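Local coordinates for protein eukaryotic Translation Initiation 4E (Schistosoma mansoni, PDB 3HXI) that binds the 7-methylguanosine cap of messenger RNA and, through a separate surface, a 4E-BP peptide, and so probably serves in starting translation and in its control, at residues 11-16 with 108-113; 35-40 with 46-51; 84-89 with 153-158. One frame throughout, in Å; residues are numbered along the deposited sequence.

Contact 1: residues 11-16 with 108-113; sequences PLQDSW and IGSDWD
Ile108, the last residue of helix 96-108, meets Leu12 and Trp16 in a buried apolar contact backed by two bridging waters, where the broken strand 11-21 turns a corner against the end of that helix. The indole of Trp16 takes the CG2 methyl of Ile108 over one face, 3.9 Å from the centroid of the five-membered ring and 11° off its normal, a clear CH-pi contact. The other branch of Ile108 serves Leu12: its CD1 lies 3.7 Å from Leu12 CD2. This division follows from chi1 of 67°, which wedges CG1 between backbone N and carbonyl carbon and leaves CG2 for the tryptophan.

No direct hydrogen bond joins the segments. Instead the carbonyl of Ile108, at the end of its helix, receives two waters, each 2.7 Å from Ile108 O. One water also accepts from Gln13 N. The second accepts from Asp14 N and, at the indole edge and in its plane, from Trp16 NE1 at 3.0 Å, which would help hold the ring's rotation. Beyond the helix, Gln13 CB touches Ser110 CB, while Ser110 OG bonds to Asp118.

Ser110, with positive phi, closes the helix in a Schellman motif. The bound peptide packs on Ile108 and Ser110 and bonds to Gln13 OE1, which makes this corner part of the dorsal 4E-BP site characteristic of eIF4E.

Contact 2: residues 35-40 with 46-51; sequences KVATFS and WSVLTH
Val48 reaches from helix 42-50 to strand 33-41 with both methyls, and the contact is wholly apolar. Its CG2 comes closest, 3.6 Å from CD2 of the Phe39 ring, meeting that ring obliquely while the two side chains run at about a right angle to each other. The same methyl lies 3.9 Å from Ala37 CB, and Val48 CG1 sits almost as near. Ala37 is thus met by the whole fork of the valine, Phe39 by one prong. The fork is set by chi1 of -176°, which puts CG1 opposite the backbone N and turns CG2 to the side of that N.

In the next shell, the Phe39 ring meets that of Trp16 with planes about 20° apart; Ile108 also touches it. Ala37 is placed by a classic beta bulge, in which Val36 and Ala37 both face Tyr18. On the helix, Trp46 O is gripped by two donors of Thr50 from opposite faces of its plane, N at 3.0 Å and OG1 at 3.1 Å.

The arrangement is that of an edge strand of the sheet running almost directly into a helix that packs back on it. Beside this pair, Leu49 reaches Tyr18 on strand 11-21 as well as Asp101 and Leu104 on helix 96-108, and Trp46, whose NE1 bonds to the backbone of the bound peptide, belongs to the dorsal 4E-BP site.

Contact 3: residues 84-89 with 153-158; sequences GRWLIN and RRIKER
Between residues 84-89 and 153-158 the contacts are apolar, and Ile155 carries them from the helix side with its two branches spread over two strand residues. Its CD1 meets Trp86 at the root of the ring, 4.1 Å from both Trp86 CB and Trp86 CD1, approaching the indole obliquely. Its CG2 lies 3.8 Å from Ile88 CD1, methyl to methyl. The spread is a matter of torsion: with chi1 at -70°, CG1 stands opposite the carbonyl carbon and carries CD1 on toward the tryptophan, whereas CG2 stands opposite the backbone N and faces the isoleucine. Trp86 and Ile88, two apart on one strand, both point at the helix. A polar addition comes from earlier on helix 145-159, where Ile148 O accepts a hydrogen bond from Trp86 NE1, and Phe167 meets the indole edge-to-face.

Charged interactions lie on other sides of the helix. Arg154 NE gives a salt-bridged hydrogen bond to Glu157 OE1 at 3.2 Å, meeting that oxygen nearly along its C-O axis but 15° out of the guanidinium plane. Arg154 CD in turn rests over the centre of the Arg158 guanidinium, 3.4 Å above its plane. Each guanidinium has an acidic partner elsewhere: Asp113 for Arg154 and Asp111 for Arg158, in the loop following helix 96-108.

Val137 of the neighbouring strand 134-139 also touches Ile155. Such a helix laid on the convex face of a curved antiparallel sheet is characteristic of the eIF4E fold, whose bound cap here lies about 13 Å from the side chain of Ile88.

In the fold
The three contacts illustrate how one antiparallel sheet can be backed by helices along its width. Contacts 1 and 2 adjoin at its 33-41 edge, centres 15 Å apart, through backbone bonds between neighbouring strands 11-21 and 33-41; contact 2 is nested inside the loop closed by contact 1. Contact 3, whose segments alternate with those of contact 1 along the chain, lies 17 Å away between centres, and the loop after helix 96-108 ties the two together through Arg154 and Asp111 O. Contacts 2 and 3 do not touch, with nearest atoms about 12 Å apart, and lie on opposite sides of the chain's centre. All three thus back the same sheet, with peptide partners at contacts 1 and 2.

Contact 1: residues 11-16 with 108-113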
loop_
_atom_site.group_PDB
_atom_site.type_symbol
_atom_site.label_atom_id
_atom_site.label_comp_id
_atom_site.label_asym_id
_atom_site.label_seq_id
_atom_site.Cartn_x
_atom_site.Cartn_y
_atom_site.Cartn_z
ATOM N N PRO A 11 8.964 13.982 12.319
ATOM C CA PRO A 11 9.102 12.532 12.376
ATOM C C PRO A 11 7.777 11.826 12.143
ATOM O O PRO A 11 6.718 12.317 12.539
ATOM C CB PRO A 11 9.588 12.283 13.813
ATOM C CG PRO A 11 9.040 13.441 14.583
ATOM C CD PRO A 11 9.066 14.607 13.652
ATOM N N LEU A 12 7.841 10.682 11.483
ATOM C CA LEU A 12 6.646 9.871 11.291
ATOM C C LEU A 12 6.462 8.875 12.429
ATOM O O LEU A 12 7.429 8.486 13.096
ATOM C CB LEU A 12 6.743 9.104 9.975
ATOM C CG LEU A 12 6.989 9.899 8.700
ATOM C CD1 LEU A 12 7.167 8.906 7.573
ATOM C CD2 LEU A 12 5.832 10.813 8.404
ATOM N N GLN A 13 5.209 8.469 12.625
ATOM C CA GLN A 13 4.853 7.342 13.501
ATOM C C GLN A 13 5.711 6.116 13.237
ATOM O O GLN A 13 6.161 5.462 14.188
ATOM C CB GLN A 13 3.369 6.976 13.362
ATOM C CG GLN A 13 2.970 5.723 14.165
ATOM C CD GLN A 13 3.180 5.908 15.668
ATOM O OE1 GLN A 13 3.198 7.033 16.174
ATOM N NE2 GLN A 13 3.340 4.803 16.381
ATOM N N ASP A 14 5.956 5.815 11.956
ATOM C CA ASP A 14 6.802 4.688 11.585
ATOM C C ASP A 14 7.859 5.027 10.562
ATOM O O ASP A 14 7.709 5.974 9.787
ATOM C CB ASP A 14 5.944 3.537 11.026
ATOM C CG ASP A 14 5.357 2.685 12.111
ATOM O OD1 ASP A 14 6.118 1.882 12.698
ATOM O OD2 ASP A 14 4.150 2.829 12.396
ATOM N N SER A 15 8.923 4.225 10.567
ATOM C CA SER A 15 9.874 4.181 9.468
ATOM C C SER A 15 9.334 3.256 8.383
ATOM O O SER A 15 8.771 2.196 8.689
ATOM C CB SER A 15 11.224 3.660 9.946
ATOM O OG SER A 15 12.156 3.709 8.890
ATOM N N TRP A 16 9.506 3.671 7.131
ATOM C CA TRP A 16 8.997 2.952 5.955
ATOM C C TRP A 16 10.109 2.699 4.969
ATOM O O TRP A 16 11.041 3.501 4.846
ATOM C CB TRP A 16 7.894 3.769 5.251
ATOM C CG TRP A 16 6.728 4.059 6.103
ATOM C CD1 TRP A 16 6.588 5.112 6.963
ATOM C CD2 TRP A 16 5.505 3.315 6.176
ATOM N NE1 TRP A 16 5.375 5.047 7.599
ATOM C CE2 TRP A 16 4.681 3.961 7.128
ATOM C CE3 TRP A 16 5.030 2.160 5.542
ATOM C CZ2 TRP A 16 3.408 3.495 7.465
ATOM C CZ3 TRP A 16 3.748 1.699 5.862
ATOM C CH2 TRP A 16 2.956 2.362 6.824
ATOM N N ILE A 108 1.441 6.867 5.813
ATOM C CA ILE A 108 2.612 7.457 6.499
ATOM C C ILE A 108 2.167 8.498 7.533
ATOM O O ILE A 108 2.820 8.685 8.561
ATOM C CB ILE A 108 3.655 8.077 5.505
ATOM C CG1 ILE A 108 3.089 9.311 4.796
ATOM C CG2 ILE A 108 4.175 7.023 4.480
ATOM C CD1 ILE A 108 3.730 10.616 5.324
ATOM N N GLY A 109 1.045 9.167 7.262
ATOM C CA GLY A 109 0.479 10.122 8.215
ATOM C C GLY A 109 -0.283 9.426 9.332
ATOM O O GLY A 109 -0.744 10.089 10.272
ATOM N N SER A 110 -0.436 8.100 9.221
ATOM C CA SER A 110 -1.225 7.286 10.165
ATOM C C SER A 110 -2.590 7.911 10.461
ATOM O O SER A 110 -2.990 8.023 11.622
ATOM C CB SER A 110 -0.445 7.048 11.475
ATOM O OG SER A 110 -1.082 6.061 12.283
ATOM N N ASP A 111 -3.313 8.302 9.415
ATOM C CA ASP A 111 -4.551 9.065 9.605
ATOM C C ASP A 111 -5.772 8.152 9.768
ATOM O O ASP A 111 -6.773 8.285 9.060
ATOM C CB ASP A 111 -4.764 10.115 8.499
ATOM C CG ASP A 111 -5.715 11.214 8.933
ATOM O OD1 ASP A 111 -5.860 11.396 10.163
ATOM O OD2 ASP A 111 -6.309 11.887 8.066
ATOM N N TRP A 112 -5.638 7.207 10.699
ATOM C CA TRP A 112 -6.676 6.247 11.066
ATOM C C TRP A 112 -7.259 6.760 12.359
ATOM O O TRP A 112 -6.562 7.419 13.117
ATOM C CB TRP A 112 -6.062 4.856 11.330
ATOM C CG TRP A 112 -5.148 4.410 10.232
ATOM C CD1 TRP A 112 -3.778 4.466 10.224
ATOM C CD2 TRP A 112 -5.535 3.889 8.956
ATOM N NE1 TRP A 112 -3.294 3.988 9.036
ATOM C CE2 TRP A 112 -4.342 3.634 8.232
ATOM C CE3 TRP A 112 -6.770 3.602 8.357
ATOM C CZ2 TRP A 112 -4.347 3.111 6.927
ATOM C CZ3 TRP A 112 -6.778 3.089 7.051
ATOM C CH2 TRP A 112 -5.571 2.833 6.359
ATOM N N ASP A 113 -8.519 6.434 12.624
ATOM C CA ASP A 113 -9.166 6.887 13.854
ATOM C C ASP A 113 -8.480 6.367 15.129
ATOM O O ASP A 113 -8.334 7.121 16.104
ATOM C CB ASP A 113 -10.662 6.553 13.835
ATOM C CG ASP A 113 -11.462 7.417 12.843
ATOM O OD1 ASP A 113 -10.992 8.514 12.455
ATOM O OD2 ASP A 113 -12.583 7.002 12.458
HETATM O O HOH W 1 2.948 9.738 11.035
HETATM O O HOH W 2 3.958 6.508 9.757
#

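Contact 2: residues 35-40 with 46-51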
loop_
_atom_site.group_PDB
_atom_site.type_symbol
_atom_site.label_atom_id
_atom_site.label_comp_id
_atom_site.label_asym_id
_atom_site.label_seq_id
_atom_site.Cartn_x
_atom_site.Cartn_y
_atom_site.Cartn_z
ATOM N N LYS A 35 15.200 -2.559 -2.594
ATOM C CA LYS A 35 14.889 -1.473 -1.677
ATOM C C LYS A 35 15.566 -0.207 -2.160
ATOM O O LYS A 35 16.796 -0.128 -2.178
ATOM C CB LYS A 35 15.380 -1.799 -0.260
ATOM C CG LYS A 35 14.731 -0.901 0.840
ATOM C CD LYS A 35 15.388 -1.086 2.228
ATOM C CE LYS A 35 15.171 -2.477 2.811
ATOM N NZ LYS A 35 15.969 -2.653 4.066
ATOM N N VAL A 36 14.777 0.788 -2.532
ATOM C CA VAL A 36 15.342 2.036 -3.072
ATOM C C VAL A 36 15.351 3.194 -2.072
ATOM O O VAL A 36 15.976 4.220 -2.331
ATOM C CB VAL A 36 14.669 2.448 -4.403
ATOM C CG1 VAL A 36 14.945 1.405 -5.487
ATOM C CG2 VAL A 36 13.155 2.679 -4.221
ATOM N N ALA A 37 14.667 3.032 -0.936
ATOM C CA ALA A 37 14.698 4.028 0.137
ATOM C C ALA A 37 14.079 3.533 1.440
ATOM O O ALA A 37 13.236 2.628 1.439
ATOM C CB ALA A 37 14.045 5.335 -0.314
ATOM N N THR A 38 14.569 4.091 2.549
ATOM C CA THR A 38 13.974 3.957 3.876
ATOM C C THR A 38 13.852 5.378 4.413
ATOM O O THR A 38 14.821 6.138 4.380
ATOM C CB THR A 38 14.833 3.103 4.854
ATOM O OG1 THR A 38 14.899 1.746 4.399
ATOM C CG2 THR A 38 14.226 3.112 6.258
ATOM N N PHE A 39 12.665 5.754 4.878
ATOM C CA PHE A 39 12.433 7.129 5.339
ATOM C C PHE A 39 11.628 7.145 6.644
ATOM O O PHE A 39 10.955 6.168 6.975
ATOM C CB PHE A 39 11.762 7.979 4.247
ATOM C CG PHE A 39 10.380 7.514 3.867
ATOM C CD1 PHE A 39 9.273 7.935 4.587
ATOM C CD2 PHE A 39 10.191 6.635 2.792
ATOM C CE1 PHE A 39 7.986 7.487 4.250
ATOM C CE2 PHE A 39 8.907 6.189 2.451
ATOM C CZ PHE A 39 7.811 6.620 3.183
ATOM N N SER A 40 11.700 8.249 7.380
ATOM C CA SER A 40 11.092 8.298 8.692
ATOM C C SER A 40 10.602 9.701 9.028
ATOM O O SER A 40 10.207 9.972 10.172
ATOM C CB SER A 40 12.100 7.830 9.728
ATOM O OG SER A 40 13.291 8.568 9.570
ATOM N N TRP A 46 8.315 12.679 0.983
ATOM C CA TRP A 46 8.097 13.409 -0.257
ATOM C C TRP A 46 9.304 13.350 -1.208
ATOM O O TRP A 46 9.121 13.345 -2.426
ATOM C CB TRP A 46 7.677 14.856 -0.003
ATOM C CG TRP A 46 6.253 15.035 0.509
ATOM C CD1 TRP A 46 5.862 15.716 1.634
ATOM C CD2 TRP A 46 5.050 14.551 -0.099
ATOM N NE1 TRP A 46 4.490 15.669 1.769
ATOM C CE2 TRP A 46 3.967 14.973 0.712
ATOM C CE3 TRP A 46 4.778 13.792 -1.247
ATOM C CZ2 TRP A 46 2.634 14.668 0.402
ATOM C CZ3 TRP A 46 3.442 13.494 -1.558
ATOM C CH2 TRP A 46 2.395 13.919 -0.725
ATOM N N SER A 47 10.520 13.324 -0.658
ATOM C CA SER A 47 11.729 13.248 -1.485
ATOM C C SER A 47 11.827 11.920 -2.243
ATOM O O SER A 47 12.243 11.889 -3.410
ATOM C CB SER A 47 12.990 13.497 -0.652
ATOM O OG SER A 47 13.126 14.876 -0.348
ATOM N N VAL A 48 11.447 10.830 -1.591
ATOM C CA VAL A 48 11.352 9.528 -2.255
ATOM C C VAL A 48 10.427 9.611 -3.473
ATOM O O VAL A 48 10.789 9.158 -4.562
ATOM C CB VAL A 48 10.820 8.420 -1.313
ATOM C CG1 VAL A 48 10.826 7.063 -2.031
ATOM C CG2 VAL A 48 11.643 8.354 -0.016
ATOM N N LEU A 49 9.227 10.173 -3.288
ATOM C CA LEU A 49 8.254 10.230 -4.380
ATOM C C LEU A 49 8.751 11.130 -5.526
ATOM O O LEU A 49 8.578 10.790 -6.698
ATOM C CB LEU A 49 6.866 10.650 -3.890
ATOM C CG LEU A 49 6.105 9.621 -3.033
ATOM C CD1 LEU A 49 4.718 10.176 -2.676
ATOM C CD2 LEU A 49 5.965 8.270 -3.718
ATOM N N THR A 50 9.405 12.241 -5.175
ATOM C CA THR A 50 9.965 13.170 -6.175
ATOM C C THR A 50 11.154 12.592 -6.972
ATOM O O THR A 50 11.514 13.117 -8.040
ATOM C CB THR A 50 10.383 14.513 -5.521
ATOM O OG1 THR A 50 9.236 15.130 -4.934
ATOM C CG2 THR A 50 10.972 15.480 -6.554
ATOM N N HIS A 51 11.767 11.532 -6.455
ATOM C CA HIS A 51 12.972 10.967 -7.062
ATOM C C HIS A 51 12.796 9.551 -7.605
ATOM O O HIS A 51 13.775 8.870 -7.921
ATOM C CB HIS A 51 14.115 10.991 -6.052
ATOM C CG HIS A 51 14.521 12.373 -5.649
ATOM N ND1 HIS A 51 14.980 12.676 -4.386
ATOM C CD2 HIS A 51 14.524 13.539 -6.340
ATOM C CE1 HIS A 51 15.262 13.965 -4.318
ATOM N NE2 HIS A 51 14.989 14.514 -5.489
#

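Contact 3: residues 84-89 with 153-158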
loop_
_atom_site.group_PDB
_atom_site.type_symbol
_atom_site.label_atom_id
_atom_site.label_comp_id
_atom_site.label_asym_id
_atom_site.label_seq_id
_atom_site.Cartn_x
_atom_site.Cartn_y
_atom_site.Cartn_z
ATOM N N GLY A 84 -3.744 -10.288 5.127
ATOM C CA GLY A 84 -4.518 -10.193 3.905
ATOM C C GLY A 84 -4.452 -8.777 3.397
ATOM O O GLY A 84 -3.944 -7.883 4.077
ATOM N N ARG A 85 -4.956 -8.578 2.186
ATOM C CA ARG A 85 -4.902 -7.267 1.555
ATOM C C ARG A 85 -6.276 -6.746 1.182
ATOM O O ARG A 85 -7.143 -7.518 0.763
ATOM C CB ARG A 85 -3.998 -7.299 0.302
ATOM C CG ARG A 85 -4.642 -7.999 -0.889
ATOM C CD ARG A 85 -3.711 -8.086 -2.067
ATOM N NE ARG A 85 -4.374 -8.781 -3.157
ATOM C CZ ARG A 85 -3.918 -8.877 -4.399
ATOM N NH1 ARG A 85 -4.646 -9.533 -5.307
ATOM N NH2 ARG A 85 -2.759 -8.325 -4.738
ATOM N N TRP A 86 -6.470 -5.434 1.352
ATOM C CA TRP A 86 -7.559 -4.740 0.667
ATOM C C TRP A 86 -7.106 -4.527 -0.765
ATOM O O TRP A 86 -6.065 -3.919 -0.981
ATOM C CB TRP A 86 -7.892 -3.401 1.339
ATOM C CG TRP A 86 -8.837 -3.563 2.536
ATOM C CD1 TRP A 86 -8.550 -3.318 3.849
ATOM C CD2 TRP A 86 -10.195 -4.036 2.502
ATOM N NE1 TRP A 86 -9.670 -3.582 4.648
ATOM C CE2 TRP A 86 -10.682 -4.025 3.836
ATOM C CE3 TRP A 86 -11.066 -4.432 1.465
ATOM C CZ2 TRP A 86 -11.994 -4.405 4.158
ATOM C CZ3 TRP A 86 -12.344 -4.816 1.785
ATOM C CH2 TRP A 86 -12.801 -4.803 3.132
ATOM N N LEU A 87 -7.877 -5.050 -1.726
ATOM C CA LEU A 87 -7.553 -4.933 -3.145
ATOM C C LEU A 87 -8.446 -3.914 -3.846
ATOM O O LEU A 87 -9.680 -3.959 -3.738
ATOM C CB LEU A 87 -7.647 -6.306 -3.830
ATOM C CG LEU A 87 -7.473 -6.247 -5.357
ATOM C CD1 LEU A 87 -6.021 -6.037 -5.722
ATOM C CD2 LEU A 87 -8.022 -7.510 -5.965
ATOM N N ILE A 88 -7.803 -2.991 -4.561
ATOM C CA ILE A 88 -8.512 -1.907 -5.250
ATOM C C ILE A 88 -8.269 -2.066 -6.745
ATOM O O ILE A 88 -7.120 -2.029 -7.185
ATOM C CB ILE A 88 -7.963 -0.517 -4.847
ATOM C CG1 ILE A 88 -8.170 -0.244 -3.349
ATOM C CG2 ILE A 88 -8.645 0.608 -5.691
ATOM C CD1 ILE A 88 -7.119 0.707 -2.778
ATOM N N ASN A 89 -9.344 -2.261 -7.513
ATOM C CA ASN A 89 -9.237 -2.368 -8.952
ATOM C C ASN A 89 -9.432 -1.006 -9.568
ATOM O O ASN A 89 -10.513 -0.404 -9.472
ATOM C CB ASN A 89 -10.251 -3.357 -9.512
ATOM C CG ASN A 89 -9.970 -4.782 -9.078
ATOM O OD1 ASN A 89 -8.821 -5.218 -9.052
ATOM N ND2 ASN A 89 -11.020 -5.509 -8.735
ATOM N N ARG A 153 -13.012 1.012 4.994
ATOM C CA ARG A 153 -13.894 2.170 4.860
ATOM C C ARG A 153 -13.106 3.471 4.708
ATOM O O ARG A 153 -13.419 4.287 3.828
ATOM C CB ARG A 153 -14.897 2.233 6.022
ATOM C CG ARG A 153 -16.021 1.204 5.876
ATOM C CD ARG A 153 -17.113 1.331 6.928
ATOM N NE ARG A 153 -16.863 0.468 8.084
ATOM C CZ ARG A 153 -16.382 0.880 9.253
ATOM N NH1 ARG A 153 -16.194 0.004 10.220
ATOM N NH2 ARG A 153 -16.094 2.163 9.466
ATOM N N ARG A 154 -12.074 3.642 5.525
ATOM C CA ARG A 154 -11.202 4.829 5.464
ATOM C C ARG A 154 -10.431 4.934 4.143
ATOM O O ARG A 154 -10.262 6.035 3.616
ATOM C CB ARG A 154 -10.253 4.843 6.682
ATOM C CG ARG A 154 -9.199 5.971 6.737
ATOM C CD ARG A 154 -9.784 7.388 6.755
ATOM N NE ARG A 154 -10.913 7.550 7.673
ATOM C CZ ARG A 154 -10.813 7.905 8.957
ATOM N NH1 ARG A 154 -9.631 8.151 9.503
ATOM N NH2 ARG A 154 -11.915 8.029 9.702
ATOM N N ILE A 155 -9.951 3.797 3.624
ATOM C CA ILE A 155 -9.270 3.763 2.315
ATOM C C ILE A 155 -10.217 4.293 1.229
ATOM O O ILE A 155 -9.815 5.118 0.385
ATOM C CB ILE A 155 -8.802 2.333 1.954
ATOM C CG1 ILE A 155 -7.647 1.883 2.851
ATOM C CG2 ILE A 155 -8.325 2.231 0.482
ATOM C CD1 ILE A 155 -7.233 0.396 2.639
ATOM N N LYS A 156 -11.465 3.816 1.236
ATOM C CA LYS A 156 -12.431 4.211 0.204
ATOM C C LYS A 156 -12.702 5.697 0.274
ATOM O O LYS A 156 -12.804 6.371 -0.758
ATOM C CB LYS A 156 -13.758 3.447 0.320
ATOM C CG LYS A 156 -13.634 1.959 0.138
ATOM C CD LYS A 156 -14.955 1.327 -0.294
ATOM C CE LYS A 156 -15.195 1.481 -1.795
ATOM N NZ LYS A 156 -16.611 1.170 -2.110
ATOM N N GLU A 157 -12.805 6.211 1.496
ATOM C CA GLU A 157 -13.043 7.642 1.704
ATOM C C GLU A 157 -11.893 8.446 1.141
ATOM O O GLU A 157 -12.099 9.329 0.319
ATOM C CB GLU A 157 -13.239 7.952 3.181
ATOM C CG GLU A 157 -14.573 7.465 3.723
ATOM C CD GLU A 157 -14.642 7.460 5.245
ATOM O OE1 GLU A 157 -13.614 7.744 5.904
ATOM O OE2 GLU A 157 -15.733 7.160 5.787
ATOM N N ARG A 158 -10.674 8.100 1.543
ATOM C CA ARG A 158 -9.519 8.908 1.187
ATOM C C ARG A 158 -9.202 8.819 -0.300
ATOM O O ARG A 158 -8.764 9.802 -0.904
ATOM C CB ARG A 158 -8.291 8.540 2.034
ATOM C CG ARG A 158 -8.397 8.926 3.500
ATOM C CD ARG A 158 -8.314 10.439 3.746
ATOM N NE ARG A 158 -8.349 10.689 5.190
ATOM C CZ ARG A 158 -9.455 10.738 5.945
ATOM N NH1 ARG A 158 -10.669 10.581 5.419
ATOM N NH2 ARG A 158 -9.344 10.944 7.250
#